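Local coordinates for protein iron-regulated transcriptional activator AFT2 (Saccharomyces cerevisiae, PDB 4LMG) that activates iron-regulon genes when iron is scarce, recognising the 5'-CACCC-3' element in their promoters through the WRKY-GCM1-fold DNA-binding domain represented here, at residues Glu16-Ile21 and Glu39-Ser44; Leu25-Tyr30 and Lys122-Ala127; Ile77-Ser82 and Gln86-Val91; Lys113-Asn118 and Lys129-Leu134. All coordinates share one frame; numbering follows the deposited sequence.

Contact 1: residues Glu16-Ile21 and Glu39-Ser44. With nucleotides of chain H; nucleotides of chain G.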
# COMPACT_ATOMS: atom_id res chain seq x y z
N GLU A 16 2.59 1.95 23.37
CA GLU A 16 1.14 1.98 23.46
C GLU A 16 0.50 1.94 22.08
O GLU A 16 -0.73 2.00 21.94
CB GLU A 16 0.68 3.23 24.22
CG GLU A 16 1.04 3.22 25.69
CD GLU A 16 0.49 4.42 26.43
OE1 GLU A 16 0.29 5.48 25.80
OE2 GLU A 16 0.25 4.31 27.66
N ASP A 17 1.33 1.82 21.05
CA ASP A 17 0.86 1.79 19.67
C ASP A 17 1.94 1.25 18.74
O ASP A 17 3.12 1.57 18.89
CB ASP A 17 0.43 3.20 19.24
CG ASP A 17 -0.39 3.19 17.95
OD1 ASP A 17 -0.05 2.44 17.02
OD2 ASP A 17 -1.38 3.95 17.88
N ARG A 18 1.53 0.44 17.77
CA ARG A 18 2.44 -0.13 16.79
C ARG A 18 3.36 0.93 16.17
O ARG A 18 4.50 0.65 15.83
CB ARG A 18 1.65 -0.82 15.67
CG ARG A 18 0.62 0.08 15.01
CD ARG A 18 0.01 -0.54 13.76
NE ARG A 18 -1.24 0.12 13.40
CZ ARG A 18 -1.97 -0.18 12.34
NH1 ARG A 18 -1.59 -1.13 11.50
NH2 ARG A 18 -3.10 0.48 12.10
N HIS A 19 2.84 2.14 16.02
CA HIS A 19 3.54 3.20 15.30
C HIS A 19 4.70 3.82 16.07
O HIS A 19 5.51 4.55 15.51
CB HIS A 19 2.55 4.27 14.84
CG HIS A 19 1.63 3.82 13.75
ND1 HIS A 19 0.29 4.12 13.73
CD2 HIS A 19 1.87 3.09 12.64
CE1 HIS A 19 -0.26 3.59 12.65
NE2 HIS A 19 0.67 2.96 11.97
N GLU A 20 4.78 3.53 17.37
CA GLU A 20 5.85 4.05 18.20
C GLU A 20 7.10 3.19 18.09
O GLU A 20 8.17 3.55 18.58
CB GLU A 20 5.40 4.13 19.66
CG GLU A 20 4.06 4.83 19.85
CD GLU A 20 3.51 4.66 21.24
OE1 GLU A 20 4.17 4.00 22.07
OE2 GLU A 20 2.40 5.17 21.51
N ILE A 21 6.96 2.04 17.44
CA ILE A 21 8.04 1.05 17.40
C ILE A 21 9.12 1.38 16.37
O ILE A 21 10.31 1.29 16.68
CB ILE A 21 7.49 -0.36 17.15
CG1 ILE A 21 6.41 -0.69 18.18
CG2 ILE A 21 8.61 -1.39 17.18
CD1 ILE A 21 5.81 -2.08 18.03
N GLU A 39 7.45 -3.79 6.57
CA GLU A 39 6.96 -4.73 5.58
C GLU A 39 5.46 -4.87 5.73
O GLU A 39 4.73 -4.96 4.74
CB GLU A 39 7.62 -6.10 5.79
CG GLU A 39 7.07 -7.19 4.89
CD GLU A 39 7.83 -8.49 5.03
OE1 GLU A 39 8.02 -8.96 6.18
OE2 GLU A 39 8.25 -9.05 4.00
N ARG A 40 5.00 -4.86 6.97
CA ARG A 40 3.60 -5.11 7.28
C ARG A 40 3.30 -4.70 8.72
O ARG A 40 4.15 -4.82 9.59
CB ARG A 40 3.30 -6.59 7.09
CG ARG A 40 1.92 -7.04 7.53
CD ARG A 40 1.77 -8.54 7.36
NE ARG A 40 2.13 -8.97 6.01
CZ ARG A 40 3.34 -9.40 5.65
NH1 ARG A 40 4.31 -9.46 6.55
NH2 ARG A 40 3.57 -9.76 4.39
N SER A 41 2.09 -4.22 8.96
CA SER A 41 1.66 -3.92 10.32
C SER A 41 0.16 -4.13 10.53
O SER A 41 -0.64 -3.99 9.60
CB SER A 41 2.05 -2.50 10.72
OG SER A 41 1.23 -1.55 10.06
N ASP A 42 -0.19 -4.49 11.75
CA ASP A 42 -1.57 -4.46 12.22
C ASP A 42 -1.54 -3.99 13.68
O ASP A 42 -0.47 -3.69 14.20
CB ASP A 42 -2.25 -5.83 12.08
CG ASP A 42 -1.57 -6.92 12.89
OD1 ASP A 42 -1.38 -6.73 14.11
OD2 ASP A 42 -1.22 -7.97 12.31
N SER A 43 -2.69 -3.93 14.33
CA SER A 43 -2.75 -3.35 15.68
C SER A 43 -1.89 -4.07 16.72
O SER A 43 -1.56 -3.50 17.76
CB SER A 43 -4.19 -3.23 16.16
OG SER A 43 -4.86 -2.16 15.51
N SER A 44 -1.52 -5.32 16.45
CA SER A 44 -0.78 -6.11 17.42
C SER A 44 0.48 -6.77 16.86
O SER A 44 1.00 -7.71 17.45
CB SER A 44 -1.68 -7.17 18.04
OG SER A 44 -2.79 -6.58 18.69
P DA H 2 4.39 -11.98 8.95
OP1 DA H 2 4.20 -10.55 9.29
OP2 DA H 2 4.30 -12.99 10.03
O5' DA H 2 3.34 -12.35 7.79
C5' DA H 2 3.65 -13.37 6.84
C4' DA H 2 2.42 -13.95 6.14
O4' DA H 2 1.23 -13.77 6.95
C3' DA H 2 2.09 -13.37 4.77
O3' DA H 2 1.63 -14.42 3.93
C2' DA H 2 0.97 -12.37 5.06
C1' DA H 2 0.29 -12.95 6.29
N9 DA H 2 -0.10 -11.92 7.24
C8 DA H 2 0.47 -11.64 8.44
N7 DA H 2 -0.09 -10.64 9.08
C5 DA H 2 -1.10 -10.24 8.23
C6 DA H 2 -2.07 -9.22 8.33
N6 DA H 2 -2.16 -8.40 9.38
N1 DA H 2 -2.94 -9.08 7.31
C2 DA H 2 -2.84 -9.91 6.26
N3 DA H 2 -1.97 -10.91 6.06
C4 DA H 2 -1.13 -11.01 7.09
P DA G 11 1.88 1.54 8.47
OP1 DA G 11 2.45 2.88 8.21
OP2 DA G 11 2.31 0.77 9.66
O5' DA G 11 0.29 1.65 8.53
C5' DA G 11 -0.40 2.47 7.60
C4' DA G 11 -1.68 1.83 7.11
O4' DA G 11 -1.39 0.79 6.13
C3' DA G 11 -2.59 1.18 8.15
O3' DA G 11 -3.91 1.50 7.73
C2' DA G 11 -2.24 -0.31 8.03
C1' DA G 11 -1.93 -0.45 6.54
N9 DA G 11 -0.94 -1.47 6.19
C8 DA G 11 0.17 -1.82 6.90
N7 DA G 11 0.88 -2.77 6.32
C5 DA G 11 0.19 -3.04 5.15
C6 DA G 11 0.42 -3.95 4.09
N6 DA G 11 1.47 -4.78 4.04
N1 DA G 11 -0.47 -3.97 3.08
C2 DA G 11 -1.51 -3.13 3.13
N3 DA G 11 -1.83 -2.24 4.06
C4 DA G 11 -0.93 -2.24 5.06
P DG H 3 2.17 -14.55 2.42
OP1 DG H 3 2.13 -15.98 2.05
OP2 DG H 3 3.43 -13.79 2.33
O5' DG H 3 1.05 -13.78 1.56
C5' DG H 3 -0.23 -14.37 1.43
C4' DG H 3 -1.24 -13.47 0.72
O4' DG H 3 -1.56 -12.31 1.54
C3' DG H 3 -0.83 -12.91 -0.63
O3' DG H 3 -2.02 -12.86 -1.40
C2' DG H 3 -0.30 -11.52 -0.28
C1' DG H 3 -1.25 -11.12 0.85
N9 DG H 3 -0.69 -10.22 1.85
C8 DG H 3 0.58 -10.25 2.39
N7 DG H 3 0.77 -9.33 3.29
C5 DG H 3 -0.44 -8.66 3.37
C6 DG H 3 -0.83 -7.57 4.17
O6 DG H 3 -0.17 -6.95 5.02
N1 DG H 3 -2.15 -7.20 3.93
C2 DG H 3 -2.99 -7.80 3.02
N2 DG H 3 -4.23 -7.31 2.93
N3 DG H 3 -2.63 -8.83 2.26
C4 DG H 3 -1.35 -9.20 2.49
O HOH W 1 -1.33 -0.72 18.05
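Arg18 lays its side chain along the backbone of Ser41-Ser43, with its CD 3.2 Å from the carbonyl O of Asp42. With CG lodged between the backbone N and carbonyl carbon (chi1 55°) and the chain extended from there to NE, the guanidinium is carried past Asp42, and the backbone N of Ser43 lies over one of its faces.

Polar links are few. NH1 of Arg18 makes a weak, bent bond to OG of Ser41 (3.2 Å, 122° at the hydrogen), while NH2 forms a salt bridge with a DNA phosphate. A water accepts from the backbone N of Arg18 and donates to the carbonyl O of Ser43. Two Asx turns shape the backbones, Asp17 OD1 accepting from His19 N and Asp42 OD1 from Ser44 N.

Both segments face the DNA. OG of Ser41 donates to OP2 of DA11 of chain G at 2.6 Å, so this hydroxyl joins arginine to phosphate. Arg40 reads the major-groove edge of DG3 of chain H: its NE and NH2 both reach N7, at 3.1 and 3.0 Å, with that atom in the guanidinium plane. OD2 of Asp42 accepts from N6 of DA2 of chain H at 3.1 Å. Segment 39-44 thus contacts bases through Arg40 and Asp42, and phosphates through Ser41 and, weakly, Arg40 NH1.

Arg18 also touches Val46 and Trp88, which places the loop preceding helix 21-29 against strand 36-42, an outermost strand within this chain, its neighbour 45-50 and, farther across the sheet, strand 87-93.

Contact 2: residues Leu25-Tyr30 and Lys122-Ala127; sequences LQKIFY and KNDEKA
Lys27 stretches its side chain over the N-terminal turn of helix 125-139, its CE passing CB of Ala127 and its ammonium beside the carboxylate of Asp124. The motif it meets is a helix N-cap: Asp124 occupies the position just before the first turn, and its OD1 accepts from the backbone N of Ala127 at 3.1 Å, with 160° at the hydrogen. That donor comes from well above the carboxylate plane, 56° out of it. Just ahead of the cap, Asn123 ends the preceding helix in a Schellman motif.

The other oxygen of the same carboxylate faces the lysine. NZ of Lys27 and OD2 of Asp124 are 3.3 Å apart, a salt bridge whose hydrogen bond is weak, and the two side chains approach from opposite directions. A bend at chi3 of Lys27 (56°) turns the end of an otherwise extended chain toward the acid. One carboxylate therefore serves two roles, closing the helix start with OD1 and pairing with a charge from helix 21-29 with OD2; the lysine would be expected to favour its ionised form.

The buried area is small, 80 Å² over both sides, which fits a limited polar link between helices 21-29 and 125-139. Lys27 also lies against Phe115 of helix 110-121, and Ala127 against Leu119, so all three helices meet here. The apolar share of the contact is a single approach, CE of Lys27 to CB of Ala127 at 4.1 Å.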
# COMPACT_ATOMS: atom_id res chain seq x y z
N LEU A 25 13.22 1.68 16.82
CA LEU A 25 14.13 0.79 16.11
C LEU A 25 15.14 1.55 15.26
O LEU A 25 16.28 1.11 15.10
CB LEU A 25 13.34 -0.20 15.25
CG LEU A 25 12.63 -1.30 16.04
CD1 LEU A 25 11.76 -2.16 15.13
CD2 LEU A 25 13.66 -2.16 16.76
N GLN A 26 14.73 2.69 14.72
CA GLN A 26 15.62 3.52 13.91
C GLN A 26 16.77 4.07 14.74
O GLN A 26 17.91 4.12 14.28
CB GLN A 26 14.85 4.67 13.24
CG GLN A 26 13.93 4.24 12.12
CD GLN A 26 13.09 5.38 11.59
OE1 GLN A 26 12.46 6.11 12.35
NE2 GLN A 26 13.10 5.56 10.27
N LYS A 27 16.47 4.49 15.96
CA LYS A 27 17.50 4.98 16.86
C LYS A 27 18.57 3.93 17.09
O LYS A 27 19.75 4.26 17.25
CB LYS A 27 16.89 5.40 18.20
CG LYS A 27 16.07 6.68 18.15
CD LYS A 27 15.49 7.02 19.51
CE LYS A 27 16.58 7.11 20.56
NZ LYS A 27 16.03 7.42 21.91
N ILE A 28 18.17 2.67 17.08
CA ILE A 28 19.08 1.57 17.37
C ILE A 28 19.82 1.07 16.13
O ILE A 28 21.02 0.79 16.19
CB ILE A 28 18.34 0.37 18.00
CG1 ILE A 28 17.68 0.78 19.31
CG2 ILE A 28 19.30 -0.79 18.22
CD1 ILE A 28 16.90 -0.33 19.97
N PHE A 29 19.12 0.98 15.01
CA PHE A 29 19.70 0.34 13.83
C PHE A 29 20.36 1.28 12.83
O PHE A 29 21.27 0.88 12.10
CB PHE A 29 18.68 -0.59 13.16
CG PHE A 29 18.50 -1.88 13.90
CD1 PHE A 29 19.33 -2.96 13.64
CD2 PHE A 29 17.52 -2.00 14.88
CE1 PHE A 29 19.17 -4.14 14.33
CE2 PHE A 29 17.37 -3.19 15.57
CZ PHE A 29 18.19 -4.26 15.30
N TYR A 30 19.91 2.53 12.79
CA TYR A 30 20.54 3.53 11.93
C TYR A 30 22.05 3.60 12.16
O TYR A 30 22.82 3.59 11.20
CB TYR A 30 19.90 4.91 12.12
CG TYR A 30 18.87 5.26 11.07
CD1 TYR A 30 18.90 4.69 9.81
CD2 TYR A 30 17.86 6.17 11.35
CE1 TYR A 30 17.96 5.02 8.85
CE2 TYR A 30 16.91 6.50 10.41
CZ TYR A 30 16.97 5.92 9.16
OH TYR A 30 16.02 6.26 8.21
N LYS A 122 10.65 16.07 19.01
CA LYS A 122 10.45 15.45 20.31
C LYS A 122 11.41 15.96 21.38
O LYS A 122 11.35 15.53 22.53
CB LYS A 122 10.58 13.93 20.20
CG LYS A 122 9.53 13.26 19.33
CD LYS A 122 9.81 11.77 19.21
CE LYS A 122 8.74 11.06 18.40
NZ LYS A 122 9.04 9.61 18.22
N ASN A 123 12.31 16.86 20.99
CA ASN A 123 13.29 17.42 21.92
C ASN A 123 14.22 16.35 22.49
O ASN A 123 14.71 16.48 23.62
CB ASN A 123 12.60 18.17 23.06
CG ASN A 123 11.81 19.37 22.58
OD1 ASN A 123 12.24 20.08 21.67
ND2 ASN A 123 10.65 19.60 23.18
N ASP A 124 14.47 15.30 21.72
CA ASP A 124 15.36 14.23 22.15
C ASP A 124 16.81 14.69 22.06
O ASP A 124 17.53 14.32 21.13
CB ASP A 124 15.14 12.98 21.31
CG ASP A 124 15.80 11.75 21.90
OD1 ASP A 124 16.77 11.92 22.67
OD2 ASP A 124 15.36 10.62 21.59
N GLU A 125 17.23 15.49 23.03
CA GLU A 125 18.56 16.10 23.02
C GLU A 125 19.70 15.09 22.90
O GLU A 125 20.63 15.30 22.12
CB GLU A 125 18.75 16.97 24.26
CG GLU A 125 17.74 18.10 24.38
CD GLU A 125 17.77 19.04 23.20
OE1 GLU A 125 18.86 19.22 22.61
OE2 GLU A 125 16.71 19.60 22.85
N LYS A 126 19.64 14.02 23.67
CA LYS A 126 20.70 13.02 23.67
C LYS A 126 20.84 12.33 22.32
O LYS A 126 21.95 12.15 21.81
CB LYS A 126 20.49 11.98 24.78
CG LYS A 126 21.54 10.88 24.78
CD LYS A 126 21.34 9.92 25.94
CE LYS A 126 21.62 10.59 27.27
NZ LYS A 126 21.56 9.61 28.40
N ALA A 127 19.71 11.93 21.74
CA ALA A 127 19.73 11.26 20.44
C ALA A 127 20.30 12.18 19.37
O ALA A 127 21.11 11.76 18.55
CB ALA A 127 18.33 10.79 20.06

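Contact 3: residues Ile77-Ser82 and Gln86-Val91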
# COMPACT_ATOMS: atom_id res chain seq x y z
N ILE A 77 12.88 -7.92 11.41
CA ILE A 77 12.55 -7.62 12.79
C ILE A 77 11.05 -7.75 12.98
O ILE A 77 10.26 -7.21 12.20
CB ILE A 77 13.00 -6.20 13.19
CG1 ILE A 77 14.50 -6.04 12.99
CG2 ILE A 77 12.62 -5.92 14.64
CD1 ILE A 77 15.02 -4.69 13.43
N ARG A 78 10.64 -8.47 14.02
CA ARG A 78 9.23 -8.68 14.28
C ARG A 78 8.85 -8.25 15.69
O ARG A 78 9.36 -8.78 16.67
CB ARG A 78 8.86 -10.15 14.06
CG ARG A 78 7.37 -10.44 14.11
CD ARG A 78 7.06 -11.79 13.47
NE ARG A 78 5.66 -12.15 13.59
CZ ARG A 78 5.17 -12.94 14.54
NH1 ARG A 78 5.98 -13.44 15.47
NH2 ARG A 78 3.87 -13.22 14.58
N ALA A 79 7.98 -7.25 15.78
CA ALA A 79 7.46 -6.81 17.06
C ALA A 79 6.03 -7.31 17.20
O ALA A 79 5.19 -7.06 16.33
CB ALA A 79 7.51 -5.30 17.17
N ALA A 80 5.75 -8.02 18.28
CA ALA A 80 4.43 -8.62 18.49
C ALA A 80 3.88 -8.31 19.87
O ALA A 80 4.59 -8.40 20.87
CB ALA A 80 4.50 -10.12 18.26
N TYR A 81 2.60 -7.96 19.93
CA TYR A 81 1.95 -7.65 21.19
C TYR A 81 1.36 -8.90 21.84
O TYR A 81 0.50 -9.57 21.27
CB TYR A 81 0.86 -6.60 21.00
CG TYR A 81 0.23 -6.15 22.30
CD1 TYR A 81 -1.06 -6.54 22.64
CD2 TYR A 81 0.92 -5.33 23.18
CE1 TYR A 81 -1.64 -6.13 23.82
CE2 TYR A 81 0.34 -4.92 24.37
CZ TYR A 81 -0.93 -5.32 24.68
OH TYR A 81 -1.50 -4.90 25.86
N SER A 82 1.84 -9.21 23.04
CA SER A 82 1.27 -10.28 23.84
C SER A 82 0.06 -9.75 24.61
O SER A 82 0.21 -8.88 25.47
CB SER A 82 2.31 -10.85 24.82
OG SER A 82 1.72 -11.76 25.72
N GLN A 86 0.41 -8.38 28.05
CA GLN A 86 0.12 -6.98 27.79
C GLN A 86 1.39 -6.16 27.56
O GLN A 86 1.52 -5.05 28.06
CB GLN A 86 -0.72 -6.37 28.92
CG GLN A 86 -2.14 -6.92 29.00
CD GLN A 86 -2.93 -6.33 30.15
OE1 GLN A 86 -2.38 -6.06 31.22
NE2 GLN A 86 -4.22 -6.13 29.94
N LYS A 87 2.32 -6.73 26.80
CA LYS A 87 3.54 -6.03 26.44
C LYS A 87 3.98 -6.43 25.03
O LYS A 87 3.57 -7.47 24.52
CB LYS A 87 4.67 -6.36 27.42
CG LYS A 87 5.33 -7.70 27.16
CD LYS A 87 6.62 -7.85 27.95
CE LYS A 87 7.35 -9.13 27.56
NZ LYS A 87 8.63 -9.29 28.32
N TRP A 88 4.82 -5.60 24.42
CA TRP A 88 5.37 -5.90 23.11
C TRP A 88 6.69 -6.64 23.26
O TRP A 88 7.53 -6.26 24.07
CB TRP A 88 5.61 -4.61 22.31
CG TRP A 88 4.36 -3.93 21.86
CD1 TRP A 88 3.61 -3.04 22.57
CD2 TRP A 88 3.73 -4.06 20.58
NE1 TRP A 88 2.54 -2.61 21.81
CE2 TRP A 88 2.60 -3.22 20.58
CE3 TRP A 88 4.02 -4.80 19.43
CZ2 TRP A 88 1.74 -3.11 19.49
CZ3 TRP A 88 3.17 -4.69 18.33
CH2 TRP A 88 2.05 -3.85 18.37
N ASN A 89 6.88 -7.70 22.48
CA ASN A 89 8.19 -8.32 22.39
C ASN A 89 8.80 -8.11 21.00
O ASN A 89 8.10 -8.14 19.98
CB ASN A 89 8.16 -9.80 22.79
CG ASN A 89 7.25 -10.63 21.91
OD1 ASN A 89 7.71 -11.28 20.97
ND2 ASN A 89 5.96 -10.64 22.23
N VAL A 90 10.11 -7.88 20.97
CA VAL A 90 10.79 -7.60 19.72
C VAL A 90 11.87 -8.64 19.45
O VAL A 90 12.75 -8.87 20.29
CB VAL A 90 11.41 -6.20 19.71
CG1 VAL A 90 12.02 -5.89 18.35
CG2 VAL A 90 10.35 -5.16 20.06
N VAL A 91 11.81 -9.27 18.29
CA VAL A 91 12.77 -10.30 17.93
C VAL A 91 13.43 -10.00 16.59
O VAL A 91 12.77 -9.57 15.64
CB VAL A 91 12.10 -11.68 17.85
CG1 VAL A 91 13.14 -12.76 17.60
CG2 VAL A 91 11.33 -11.97 19.14
O HOH W 2 -3.83 -5.53 26.69
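Strands 77-82 and 87-91 run antiparallel, their directions 157° apart and their axes approaching to 4.6 Å, as the two arms of a beta hairpin. Arg78 with Val91 and Ala80 with Asn89 are hydrogen-bonded pairs, each joined by two nearly straight bonds; Arg78 N to Val91 O, for example, is 2.9 Å. Ala79 with Val90 and Tyr81 with Trp88 are the non-hydrogen-bonded pairs. Near the turn Gln86 and Lys87 both oppose Ser82, a G1 beta bulge.

On the face of Ala79, Tyr81, Trp88 and Val90, the indole receives Tyr81. CB of Tyr81 sits 3.7 Å from the centroid of the six-membered ring, almost on its normal, a CH-pi contact. Beyond it the tyrosine ring turns its edge toward the five-membered ring in an edge-to-face pair, with planes at 55° and CD2 of Tyr81 3.4 Å from NE1 of Trp88. Tyr81 can reach across because its CG stands opposite the backbone N (chi1 -175°). Its OH continues past CB of Gln86, and a water connects that OH, at 2.6 Å, with NE2 of Gln86, which donates to it weakly.

At the far end CG2 of Ile77 meets CG1 of Val90. Ile21 of helix 21-29 touches both Ala79 and Trp88, so the helix packs on this largely apolar face, while paired amides and carbonyls satisfy the backbone polarity between the strands.

Contact 4: residues Lys113-Asn118 and Lys129-Leu134; sequences KKFKEN and KTFDEL
Phe115 and Phe131 make the aromatic part of the contact, an edge-to-face pair with centroids 5.0 Å apart and planes at 73°. The edge belongs to Phe115: its CE2 stands 3.7 Å above the plane of the Phe131 ring, over the centre, and its CZ comes 3.6 Å from CZ of Phe131. With CG of Phe115 opposite the backbone N (chi1 160°), its ring extends toward helix 125-139 and presents that edge. Tyr30 packs on both phenylalanines, meeting Phe115 through another edge-to-face pair, so the rings belong to a larger aromatic cluster.

These residues join helices 110-121 and 125-139, successive helices packed as a helical hairpin with a 144° angle between the directions of the short segments. The axes of these two segments come no closer than 11.4 Å, and large side chains bridge that separation.

Aliphatic packing comes from the stem of Lys116: its CE lies 3.9 Å from CB of Phe131, the two side chains running antiparallel past one another. Bends at chi2 and chi4 then bring its amine to the acids of the other helix.

The charged part is a salt bridge of NZ of Lys116 to OD1 of Asp132, 2.9 Å long, with the donor nearly in line with the C-O bond. The same NZ pairs with Glu135 one turn further along helix 125-139. Two acids would tend to keep this largely buried lysine protonated.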
# COMPACT_ATOMS: atom_id res chain seq x y z
N LYS A 113 16.46 12.03 7.17
CA LYS A 113 16.26 13.45 7.42
C LYS A 113 14.97 13.67 8.19
O LYS A 113 14.92 14.47 9.13
CB LYS A 113 16.26 14.23 6.11
CG LYS A 113 17.60 14.17 5.38
CD LYS A 113 17.53 14.90 4.05
CE LYS A 113 18.86 14.81 3.31
NZ LYS A 113 19.97 15.44 4.07
N LYS A 114 13.92 12.96 7.80
CA LYS A 114 12.65 13.03 8.52
C LYS A 114 12.81 12.44 9.92
O LYS A 114 12.22 12.95 10.88
CB LYS A 114 11.55 12.29 7.76
CG LYS A 114 11.08 13.01 6.51
CD LYS A 114 9.96 12.26 5.81
CE LYS A 114 9.38 13.07 4.66
NZ LYS A 114 8.33 12.33 3.92
N PHE A 115 13.60 11.38 10.03
CA PHE A 115 13.90 10.77 11.33
C PHE A 115 14.61 11.78 12.22
O PHE A 115 14.29 11.92 13.40
CB PHE A 115 14.77 9.53 11.14
CG PHE A 115 15.51 9.11 12.38
CD1 PHE A 115 14.87 8.38 13.37
CD2 PHE A 115 16.85 9.42 12.54
CE1 PHE A 115 15.56 7.99 14.51
CE2 PHE A 115 17.54 9.03 13.68
CZ PHE A 115 16.89 8.31 14.67
N LYS A 116 15.56 12.50 11.64
CA LYS A 116 16.35 13.49 12.36
C LYS A 116 15.47 14.64 12.83
O LYS A 116 15.62 15.13 13.95
CB LYS A 116 17.48 14.01 11.49
CG LYS A 116 18.57 14.74 12.25
CD LYS A 116 19.31 13.81 13.18
CE LYS A 116 20.35 14.57 13.99
NZ LYS A 116 21.24 15.37 13.11
N GLU A 117 14.56 15.08 11.97
CA GLU A 117 13.66 16.18 12.30
C GLU A 117 12.67 15.78 13.39
O GLU A 117 12.25 16.60 14.21
CB GLU A 117 12.91 16.66 11.05
CG GLU A 117 11.87 17.75 11.32
CD GLU A 117 12.49 19.10 11.63
OE1 GLU A 117 13.72 19.18 11.82
OE2 GLU A 117 11.74 20.10 11.68
N ASN A 118 12.29 14.50 13.40
CA ASN A 118 11.38 13.99 14.42
C ASN A 118 12.02 14.04 15.80
O ASN A 118 11.36 14.38 16.79
CB ASN A 118 10.94 12.57 14.07
CG ASN A 118 10.03 11.97 15.13
OD1 ASN A 118 10.42 11.05 15.85
ND2 ASN A 118 8.81 12.49 15.22
N LYS A 129 22.40 14.60 19.72
CA LYS A 129 23.85 14.65 19.93
C LYS A 129 24.51 13.41 19.33
O LYS A 129 25.49 13.52 18.59
CB LYS A 129 24.18 14.75 21.42
CG LYS A 129 23.73 16.05 22.08
CD LYS A 129 24.12 16.08 23.55
CE LYS A 129 23.69 17.38 24.21
NZ LYS A 129 24.08 17.43 25.65
N THR A 130 23.98 12.24 19.67
CA THR A 130 24.53 10.98 19.18
C THR A 130 24.64 10.95 17.67
O THR A 130 25.69 10.60 17.12
CB THR A 130 23.69 9.78 19.64
OG1 THR A 130 23.77 9.66 21.07
CG2 THR A 130 24.19 8.50 18.99
N PHE A 131 23.56 11.31 16.99
CA PHE A 131 23.53 11.25 15.53
C PHE A 131 24.32 12.38 14.87
O PHE A 131 24.83 12.21 13.76
CB PHE A 131 22.09 11.19 15.01
CG PHE A 131 21.44 9.86 15.23
CD1 PHE A 131 21.55 8.85 14.29
CD2 PHE A 131 20.74 9.60 16.40
CE1 PHE A 131 20.96 7.62 14.49
CE2 PHE A 131 20.15 8.37 16.61
CZ PHE A 131 20.26 7.38 15.66
N ASP A 132 24.42 13.51 15.56
CA ASP A 132 25.28 14.59 15.08
C ASP A 132 26.71 14.11 14.95
O ASP A 132 27.38 14.38 13.95
CB ASP A 132 25.22 15.79 16.03
CG ASP A 132 24.02 16.68 15.76
OD1 ASP A 132 23.39 16.53 14.69
OD2 ASP A 132 23.70 17.53 16.62
N GLU A 133 27.18 13.37 15.95
CA GLU A 133 28.54 12.83 15.95
C GLU A 133 28.70 11.75 14.89
O GLU A 133 29.74 11.66 14.24
CB GLU A 133 28.90 12.28 17.33
CG GLU A 133 28.94 13.33 18.42
CD GLU A 133 29.17 12.74 19.80
OE1 GLU A 133 29.10 11.50 19.93
OE2 GLU A 133 29.44 13.51 20.74
N LEU A 134 27.67 10.92 14.73
CA LEU A 134 27.70 9.87 13.71
C LEU A 134 27.80 10.47 12.31
O LEU A 134 28.51 9.94 11.45
CB LEU A 134 26.47 8.98 13.82
CG LEU A 134 26.40 8.10 15.08
CD1 LEU A 134 25.13 7.27 15.11
CD2 LEU A 134 27.63 7.20 15.16

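Contacts 1 and 3 share the sheet and touch directly: Ile21 CD1 packs on Trp88 CE3 at 3.5 Å, and Ser44 O probably accepts from Tyr81 N. Contact 1 is small, partly buried and bordered by DNA, whereas contact 3 couples regular backbone pairing with an aromatic face. Contacts 2 and 4 lie about 7 Å apart between centres and both use helix 125-139; the first is a small, weak ion pair at that helix's start, the second a buried ring pair with a shorter ion pair. Helix 21-29 connects the two regions, since Leu25 and Phe29 of contact 2 pack on Ile77 of contact 3.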